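Local coordinates for tRNA (guanine(6)-N2)-methyltransferase (Thermus thermophilus, PDB 3TMA), which uses S-adenosyl-L-methionine to methylate the N2 atom of the guanosine at position 6 in tRNA(Phe), at residues 25-30 with 188-193; 110-115 with 141-146; 270-275 with 306-311. One frame throughout, in Å; residues are numbered along the deposited sequence.

Contact 1 (25-30 with 188-193)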
loop_
_atom_site.group_PDB
_atom_site.type_symbol
_atom_site.label_atom_id
_atom_site.label_comp_id
_atom_site.label_asym_id
_atom_site.label_seq_id
_atom_site.Cartn_x
_atom_site.Cartn_y
_atom_site.Cartn_z
ATOM N N THR A 25 1.868 -7.546 3.373
ATOM C CA THR A 25 2.171 -6.314 4.086
ATOM C C THR A 25 1.591 -5.114 3.342
ATOM O O THR A 25 1.450 -5.126 2.113
ATOM C CB THR A 25 3.686 -6.080 4.222
ATOM O OG1 THR A 25 4.246 -5.986 2.918
ATOM C CG2 THR A 25 4.352 -7.235 4.939
ATOM N N THR A 26 1.263 -4.067 4.093
ATOM C CA THR A 26 0.675 -2.852 3.514
ATOM C C THR A 26 1.185 -1.685 4.394
ATOM O O THR A 26 1.965 -1.916 5.320
ATOM C CB THR A 26 -0.885 -2.970 3.513
ATOM O OG1 THR A 26 -1.474 -1.868 2.811
ATOM C CG2 THR A 26 -1.478 -3.059 4.973
ATOM N N HIS A 27 0.719 -0.457 4.179
ATOM C CA HIS A 27 1.026 0.613 5.170
ATOM C C HIS A 27 0.341 0.329 6.509
ATOM O O HIS A 27 -0.838 0.053 6.542
ATOM C CB HIS A 27 0.591 1.990 4.645
ATOM C CG HIS A 27 1.193 2.340 3.321
ATOM N ND1 HIS A 27 2.336 3.095 3.199
ATOM C CD2 HIS A 27 0.802 2.044 2.056
ATOM C CE1 HIS A 27 2.631 3.247 1.916
ATOM N NE2 HIS A 27 1.705 2.633 1.199
ATOM N N PRO A 28 1.066 0.466 7.630
ATOM C CA PRO A 28 0.347 0.436 8.914
ATOM C C PRO A 28 -0.848 1.378 8.898
ATOM O O PRO A 28 -0.732 2.523 8.409
ATOM C CB PRO A 28 1.411 0.937 9.926
ATOM C CG PRO A 28 2.745 0.320 9.313
ATOM C CD PRO A 28 2.534 0.564 7.794
ATOM N N GLY A 29 -1.987 0.890 9.405
ATOM C CA GLY A 29 -3.247 1.656 9.335
ATOM C C GLY A 29 -4.215 1.201 8.244
ATOM O O GLY A 29 -5.385 1.619 8.217
ATOM N N LEU A 30 -3.725 0.407 7.302
ATOM C CA LEU A 30 -4.579 -0.085 6.201
ATOM C C LEU A 30 -4.882 -1.600 6.329
ATOM O O LEU A 30 -5.366 -2.206 5.379
ATOM C CB LEU A 30 -3.881 0.167 4.849
ATOM C CG LEU A 30 -3.510 1.610 4.435
ATOM C CD1 LEU A 30 -2.900 1.624 2.990
ATOM C CD2 LEU A 30 -4.739 2.540 4.486
ATOM N N THR A 188 2.116 6.121 -2.802
ATOM C CA THR A 188 2.174 4.851 -3.531
ATOM C C THR A 188 0.824 4.586 -4.190
ATOM O O THR A 188 -0.213 5.075 -3.701
ATOM C CB THR A 188 2.503 3.691 -2.571
ATOM O OG1 THR A 188 1.438 3.570 -1.616
ATOM C CG2 THR A 188 3.761 4.012 -1.786
ATOM N N PRO A 189 0.802 3.691 -5.196
ATOM C CA PRO A 189 -0.508 3.216 -5.670
ATOM C C PRO A 189 -1.338 2.516 -4.567
ATOM O O PRO A 189 -2.571 2.523 -4.632
ATOM C CB PRO A 189 -0.137 2.224 -6.800
ATOM C CG PRO A 189 1.151 2.745 -7.324
ATOM C CD PRO A 189 1.896 3.323 -6.127
ATOM N N VAL A 190 -0.682 1.922 -3.564
ATOM C CA VAL A 190 -1.432 1.287 -2.458
ATOM C C VAL A 190 -2.257 2.329 -1.643
ATOM O O VAL A 190 -3.419 2.112 -1.326
ATOM C CB VAL A 190 -0.489 0.494 -1.541
ATOM C CG1 VAL A 190 -1.227 0.078 -0.252
ATOM C CG2 VAL A 190 0.042 -0.775 -2.308
ATOM N N LEU A 191 -1.634 3.451 -1.317
ATOM C CA LEU A 191 -2.324 4.546 -0.665
ATOM C C LEU A 191 -3.432 5.153 -1.518
ATOM O O LEU A 191 -4.541 5.424 -1.012
ATOM C CB LEU A 191 -1.338 5.638 -0.278
ATOM C CG LEU A 191 -1.177 5.633 1.238
ATOM C CD1 LEU A 191 -0.065 6.600 1.635
ATOM C CD2 LEU A 191 -2.534 6.034 1.836
ATOM N N ALA A 192 -3.181 5.295 -2.811
ATOM C CA ALA A 192 -4.225 5.720 -3.741
ATOM C C ALA A 192 -5.440 4.772 -3.762
ATOM O O ALA A 192 -6.602 5.218 -3.753
ATOM C CB ALA A 192 -3.624 5.861 -5.163
ATOM N N GLN A 193 -5.182 3.472 -3.832
ATOM C CA GLN A 193 -6.272 2.436 -3.780
ATOM C C GLN A 193 -7.060 2.521 -2.453
ATOM O O GLN A 193 -8.304 2.400 -2.421
ATOM C CB GLN A 193 -5.653 1.023 -3.926
ATOM C CG GLN A 193 -6.654 -0.157 -3.758
ATOM C CD GLN A 193 -7.650 -0.234 -4.907
ATOM O OE1 GLN A 193 -8.774 -0.665 -4.707
ATOM N NE2 GLN A 193 -7.250 0.215 -6.103
#

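Contact 2 (110-115 with 141-146)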
loop_
_atom_site.group_PDB
_atom_site.type_symbol
_atom_site.label_atom_id
_atom_site.label_comp_id
_atom_site.label_asym_id
_atom_site.label_seq_id
_atom_site.Cartn_x
_atom_site.Cartn_y
_atom_site.Cartn_z
ATOM N N GLY A 110 19.502 -20.089 -8.301
ATOM C CA GLY A 110 20.944 -19.898 -8.389
ATOM C C GLY A 110 21.606 -18.755 -7.610
ATOM O O GLY A 110 22.811 -18.488 -7.777
ATOM N N SER A 111 20.838 -18.057 -6.778
ATOM C CA SER A 111 21.428 -17.370 -5.623
ATOM C C SER A 111 20.334 -17.079 -4.619
ATOM O O SER A 111 19.139 -17.006 -5.002
ATOM C CB SER A 111 22.149 -16.080 -6.044
ATOM O OG SER A 111 21.230 -15.000 -6.231
ATOM N N PHE A 112 20.701 -16.889 -3.352
ATOM C CA PHE A 112 19.674 -16.499 -2.357
ATOM C C PHE A 112 20.277 -15.667 -1.240
ATOM O O PHE A 112 21.534 -15.483 -1.173
ATOM C CB PHE A 112 18.935 -17.738 -1.803
ATOM C CG PHE A 112 19.735 -18.508 -0.740
ATOM C CD1 PHE A 112 20.909 -19.167 -1.079
ATOM C CD2 PHE A 112 19.345 -18.495 0.592
ATOM C CE1 PHE A 112 21.697 -19.843 -0.094
ATOM C CE2 PHE A 112 20.063 -19.197 1.570
ATOM C CZ PHE A 112 21.268 -19.865 1.228
ATOM N N ARG A 113 19.414 -15.169 -0.341
ATOM C CA ARG A 113 19.901 -14.682 0.939
ATOM C C ARG A 113 18.797 -14.926 1.944
ATOM O O ARG A 113 17.676 -15.232 1.541
ATOM C CB ARG A 113 20.272 -13.191 0.875
ATOM C CG ARG A 113 19.086 -12.234 0.732
ATOM C CD ARG A 113 19.559 -10.801 1.019
ATOM N NE ARG A 113 19.804 -10.677 2.452
ATOM C CZ ARG A 113 20.484 -9.688 3.027
ATOM N NH1 ARG A 113 21.036 -8.726 2.284
ATOM N NH2 ARG A 113 20.652 -9.695 4.354
ATOM N N VAL A 114 19.119 -14.806 3.237
ATOM C CA VAL A 114 18.118 -14.835 4.310
ATOM C C VAL A 114 17.934 -13.384 4.807
ATOM O O VAL A 114 18.909 -12.624 4.926
ATOM C CB VAL A 114 18.560 -15.721 5.495
ATOM C CG1 VAL A 114 17.470 -15.787 6.590
ATOM C CG2 VAL A 114 18.904 -17.165 5.031
ATOM N N GLU A 115 16.686 -12.977 4.993
ATOM C CA GLU A 115 16.375 -11.689 5.604
ATOM C C GLU A 115 15.640 -12.023 6.897
ATOM O O GLU A 115 14.568 -12.659 6.868
ATOM C CB GLU A 115 15.484 -10.875 4.670
ATOM C CG GLU A 115 16.240 -10.320 3.462
ATOM C CD GLU A 115 15.355 -9.483 2.522
ATOM O OE1 GLU A 115 14.131 -9.379 2.771
ATOM O OE2 GLU A 115 15.891 -8.954 1.521
ATOM N N TYR A 141 21.716 -27.187 -0.020
ATOM C CA TYR A 141 21.236 -26.865 -1.378
ATOM C C TYR A 141 22.364 -26.497 -2.373
ATOM O O TYR A 141 22.215 -26.637 -3.586
ATOM C CB TYR A 141 20.143 -25.770 -1.336
ATOM C CG TYR A 141 18.816 -26.308 -0.816
ATOM C CD1 TYR A 141 17.784 -26.642 -1.693
ATOM C CD2 TYR A 141 18.612 -26.527 0.552
ATOM C CE1 TYR A 141 16.587 -27.217 -1.221
ATOM C CE2 TYR A 141 17.461 -27.158 1.025
ATOM C CZ TYR A 141 16.460 -27.513 0.114
ATOM O OH TYR A 141 15.290 -28.041 0.562
ATOM N N GLY A 142 23.511 -26.076 -1.873
ATOM C CA GLY A 142 24.613 -25.723 -2.759
ATOM C C GLY A 142 24.509 -24.371 -3.473
ATOM O O GLY A 142 25.488 -23.899 -4.058
ATOM N N VAL A 143 23.361 -23.710 -3.368
ATOM C CA VAL A 143 23.123 -22.414 -4.017
ATOM C C VAL A 143 23.926 -21.300 -3.294
ATOM O O VAL A 143 23.970 -21.301 -2.080
ATOM C CB VAL A 143 21.604 -22.116 -4.003
ATOM C CG1 VAL A 143 21.310 -20.678 -4.375
ATOM C CG2 VAL A 143 20.881 -23.062 -4.957
ATOM N N PRO A 144 24.597 -20.391 -4.043
ATOM C CA PRO A 144 25.386 -19.376 -3.335
ATOM C C PRO A 144 24.552 -18.258 -2.718
ATOM O O PRO A 144 23.497 -17.869 -3.253
ATOM C CB PRO A 144 26.324 -18.794 -4.419
ATOM C CG PRO A 144 25.697 -19.116 -5.722
ATOM C CD PRO A 144 24.878 -20.408 -5.495
ATOM N N VAL A 145 25.038 -17.746 -1.595
ATOM C CA VAL A 145 24.472 -16.543 -0.991
ATOM C C VAL A 145 24.867 -15.302 -1.793
ATOM O O VAL A 145 26.040 -15.115 -2.087
ATOM C CB VAL A 145 24.977 -16.397 0.455
ATOM C CG1 VAL A 145 24.521 -15.070 1.055
ATOM C CG2 VAL A 145 24.472 -17.559 1.285
ATOM N N ASP A 146 23.901 -14.470 -2.168
ATOM C CA ASP A 146 24.203 -13.171 -2.785
ATOM C C ASP A 146 23.452 -12.069 -2.044
ATOM O O ASP A 146 22.222 -11.995 -2.128
ATOM C CB ASP A 146 23.873 -13.130 -4.292
ATOM C CG ASP A 146 24.443 -11.874 -5.005
ATOM O OD1 ASP A 146 24.366 -10.740 -4.469
ATOM O OD2 ASP A 146 24.925 -12.017 -6.141
#

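Contact 3 (270-275 with 306-311)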
loop_
_atom_site.group_PDB
_atom_site.type_symbol
_atom_site.label_atom_id
_atom_site.label_comp_id
_atom_site.label_asym_id
_atom_site.label_seq_id
_atom_site.Cartn_x
_atom_site.Cartn_y
_atom_site.Cartn_z
ATOM N N PHE A 270 -13.597 21.984 -13.531
ATOM C CA PHE A 270 -14.232 20.659 -13.462
ATOM C C PHE A 270 -15.719 20.748 -13.199
ATOM O O PHE A 270 -16.146 21.601 -12.427
ATOM C CB PHE A 270 -13.558 19.800 -12.342
ATOM C CG PHE A 270 -12.073 19.572 -12.584
ATOM C CD1 PHE A 270 -11.655 18.815 -13.694
ATOM C CD2 PHE A 270 -11.116 20.204 -11.795
ATOM C CE1 PHE A 270 -10.301 18.629 -13.981
ATOM C CE2 PHE A 270 -9.730 19.990 -12.031
ATOM C CZ PHE A 270 -9.329 19.201 -13.150
ATOM N N PRO A 271 -16.479 19.763 -13.683
ATOM C CA PRO A 271 -17.912 19.687 -13.425
ATOM C C PRO A 271 -18.192 18.959 -12.108
ATOM O O PRO A 271 -17.246 18.505 -11.414
ATOM C CB PRO A 271 -18.426 18.864 -14.613
ATOM C CG PRO A 271 -17.326 17.895 -14.866
ATOM C CD PRO A 271 -16.026 18.670 -14.581
ATOM N N GLU A 272 -19.469 18.810 -11.768
ATOM C CA GLU A 272 -19.820 18.035 -10.568
ATOM C C GLU A 272 -19.255 16.594 -10.694
ATOM O O GLU A 272 -19.223 16.035 -11.803
ATOM C CB GLU A 272 -21.328 17.943 -10.429
ATOM C CG GLU A 272 -21.776 17.058 -9.251
ATOM C CD GLU A 272 -23.292 17.000 -9.133
ATOM O OE1 GLU A 272 -23.933 16.162 -9.836
ATOM O OE2 GLU A 272 -23.835 17.816 -8.360
ATOM N N VAL A 273 -18.863 16.004 -9.569
ATOM C CA VAL A 273 -18.400 14.619 -9.528
ATOM C C VAL A 273 -18.998 13.919 -8.292
ATOM O O VAL A 273 -19.695 14.563 -7.494
ATOM C CB VAL A 273 -16.820 14.516 -9.463
ATOM C CG1 VAL A 273 -16.164 15.083 -10.708
ATOM C CG2 VAL A 273 -16.285 15.159 -8.198
ATOM N N ASP A 274 -18.741 12.615 -8.127
ATOM C CA ASP A 274 -19.310 11.891 -6.978
ATOM C C ASP A 274 -18.288 11.756 -5.854
ATOM O O ASP A 274 -18.674 11.593 -4.706
ATOM C CB ASP A 274 -19.769 10.497 -7.393
ATOM C CG ASP A 274 -20.926 10.542 -8.387
ATOM O OD1 ASP A 274 -22.011 10.993 -7.970
ATOM O OD2 ASP A 274 -20.740 10.171 -9.572
ATOM N N ARG A 275 -17.006 11.655 -6.232
ATOM C CA ARG A 275 -15.931 11.328 -5.299
ATOM C C ARG A 275 -14.721 12.174 -5.635
ATOM O O ARG A 275 -14.385 12.357 -6.818
ATOM C CB ARG A 275 -15.530 9.825 -5.420
ATOM C CG ARG A 275 -16.648 8.784 -5.057
ATOM C CD ARG A 275 -17.117 9.023 -3.593
ATOM N NE ARG A 275 -18.069 7.987 -3.157
ATOM C CZ ARG A 275 -19.388 8.121 -3.205
ATOM N NH1 ARG A 275 -19.944 9.244 -3.675
ATOM N NH2 ARG A 275 -20.154 7.140 -2.768
ATOM N N LEU A 306 -18.601 21.076 -5.925
ATOM C CA LEU A 306 -18.551 20.107 -7.005
ATOM C C LEU A 306 -19.041 18.726 -6.599
ATOM O O LEU A 306 -18.785 17.742 -7.298
ATOM C CB LEU A 306 -17.114 20.011 -7.577
ATOM C CG LEU A 306 -16.655 21.348 -8.257
ATOM C CD1 LEU A 306 -15.350 21.123 -8.996
ATOM C CD2 LEU A 306 -17.665 21.906 -9.201
ATOM N N LEU A 307 -19.764 18.642 -5.493
ATOM C CA LEU A 307 -20.410 17.380 -5.088
ATOM C C LEU A 307 -21.937 17.522 -5.018
ATOM O O LEU A 307 -22.432 18.571 -4.608
ATOM C CB LEU A 307 -19.890 16.945 -3.714
ATOM C CG LEU A 307 -18.404 16.544 -3.658
ATOM C CD1 LEU A 307 -17.972 16.400 -2.153
ATOM C CD2 LEU A 307 -18.139 15.285 -4.429
ATOM N N PRO A 308 -22.679 16.424 -5.279
ATOM C CA PRO A 308 -24.108 16.415 -4.893
ATOM C C PRO A 308 -24.225 16.121 -3.402
ATOM O O PRO A 308 -23.227 15.722 -2.784
ATOM C CB PRO A 308 -24.689 15.239 -5.701
ATOM C CG PRO A 308 -23.488 14.234 -5.845
ATOM C CD PRO A 308 -22.185 15.085 -5.674
ATOM N N PRO A 309 -25.428 16.289 -2.818
ATOM C CA PRO A 309 -25.612 15.744 -1.461
ATOM C C PRO A 309 -25.257 14.246 -1.457
ATOM O O PRO A 309 -25.583 13.542 -2.407
ATOM C CB PRO A 309 -27.119 15.934 -1.185
ATOM C CG PRO A 309 -27.624 16.850 -2.293
ATOM C CD PRO A 309 -26.704 16.699 -3.447
ATOM N N GLY A 310 -24.530 13.777 -0.448
ATOM C CA GLY A 310 -24.019 12.387 -0.471
ATOM C C GLY A 310 -22.672 12.171 -1.156
ATOM O O GLY A 310 -22.017 11.151 -0.935
ATOM N N GLY A 311 -22.199 13.152 -1.930
ATOM C CA GLY A 311 -20.852 13.069 -2.536
ATOM C C GLY A 311 -19.791 13.004 -1.430
ATOM O O GLY A 311 -20.083 13.368 -0.289
#

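Contact 1 (25-30 with 188-193)
His27 leaves its backbone with CG anti to the carbonyl carbon (chi1 -56°), a turn that carries the imidazole toward the first turn of helix 189-198. There Thr188 holds OG1 between its own N and carbonyl carbon, where one hydroxyl can serve both the helix and the ring. His27 NE2 and Thr188 OG1 are 3.0 Å apart in a moderately bent hydrogen bond (150°) in which either may be the donor, while Leu191 N gives Thr188 OG1 a nearly straight bond of 3.1 Å (169°). Thr188 is thus the N-cap of the helix, a place suited to a short hydroxyl side chain.

Apolar groups pack round the ring. Leu191 CG lies over one face, 4.3 Å from the centroid of the His27 ring, a CH-pi contact, whereas Val190 CG1 meets the ring edge at His27 CD2, 3.6 Å away. The same Val190 methyl, CG1, also touches Leu30 CD1 at 4.0 Å, so a branched residue here fills the angle between imidazole and leucine. His74 meets His27 edge-to-face, and Glu340 O accepts a weak hydrogen bond from His27 ND1. Thr188 OG1 is gripped by two bonds, one from Leu191 N and one shared with His27 NE2, so a single hydroxyl in this buried contact both caps the helix and links the loop after strand 21-25 to the methyltransferase domain.

Contact 2 (110-115 with 141-146)
Phe112 and Val145 pair through a single beta bridge at the edge of the THUMP domain sheet, where the loop after helix 126-141 runs beside the start of strand 112-119. The bridge has two bonds: Phe112 N donates to Pro144 O at 3.0 Å, in the carbonyl plane, and Asp146 N donates to Phe112 O at 2.8 Å, tilted 25° from the carbonyl plane of Phe112. Proline can serve here because the bridge uses its carbonyl and not its nitrogen; its ring rests against Gly110 O.

The side chain of Phe112 starts away from the loop, but with CG between the backbone N and carbonyl carbon (chi1 78°) it brings its ring back toward the loop. Val143 crosses the ring obliquely, its CG1 3.6 Å from Phe112 CD1, and Val145 does likewise, its CG2 3.8 Å from Phe112 CE1. Two branched valines, one before and one after the proline, so pack on the CD1-CE1 side of the aromatic, which also touches Leu137 of helix 126-141 and Val154 of strand 152-159. Val143 CG1 also reaches Ser111 CA. A small serine fits here: Asp146 CB packs beside it, and its OG is bonded to Ala151 N. Asp146 turns its carboxylate away, where OD1 accepts from Arg149 N.

At the ring's edge, near its plane, Val143 O lies 3.4 Å from Phe112 CE1, and the same oxygen accepts a hydrogen bond from His138 ND1.

Contact 3 (270-275 with 306-311)
Phe270 meets Leu306 first, its CB 4.0 Å from Leu306 CD1, while the ring itself leads away into the core beside Tyr232 and Leu208. Leucine suits position 306 because its apolar branch packs against Phe270 CB and Leu266. The side chain of Glu272 is extended, CG anti to the backbone N (chi1 176°), which lays the carboxylate across Pro308 with Glu272 OE2 3.8 Å from Pro308 CB; OE1 forms a salt bridge with Arg206. Val273 N then donates the bond between the segments, 2.9 Å and nearly straight (170°), to Leu306 O. Val273 O has Pro308 CD at 3.1 Å and Leu307 CD2 a little farther off.

The side chain of Asp274 starts away from the other segment, and its OD1 forms a salt bridge with Arg206 NH1, but Asp274 O receives Gly311 CA at 3.4 Å. Arg275 NH1 donates to Asp274 O at 2.9 Å, from above the carbonyl plane. Gly311 ends a type II turn from Pro308, where its lack of a side chain suits the tight approach to Leu307 CB.

Both segments lead into neighbouring parallel strands of the Rossmann-fold sheet, 275-278 and 312-317, the second entered from helix 290-305, with strand 207-209 flanking 275-278 on the other side.

From the N terminus, the chain leaves strand 21-25 and enters contact 1, whose second half comes only at helix 189-198, so this contact closes a loop of 157 residues that takes in the THUMP domain. Nested within that loop, contact 2 closes a small one around helix 126-141, at the outer edge of the N-terminal sheet. Contact 3 follows in series, closing a loop through strand 275-278 and helix 290-305 in the methyltransferase domain. Contact 1 therefore joins the two halves near the centre of the chain, while contacts 2 and 3 lie on opposite sides of that centre, their own centres about 54 Å apart.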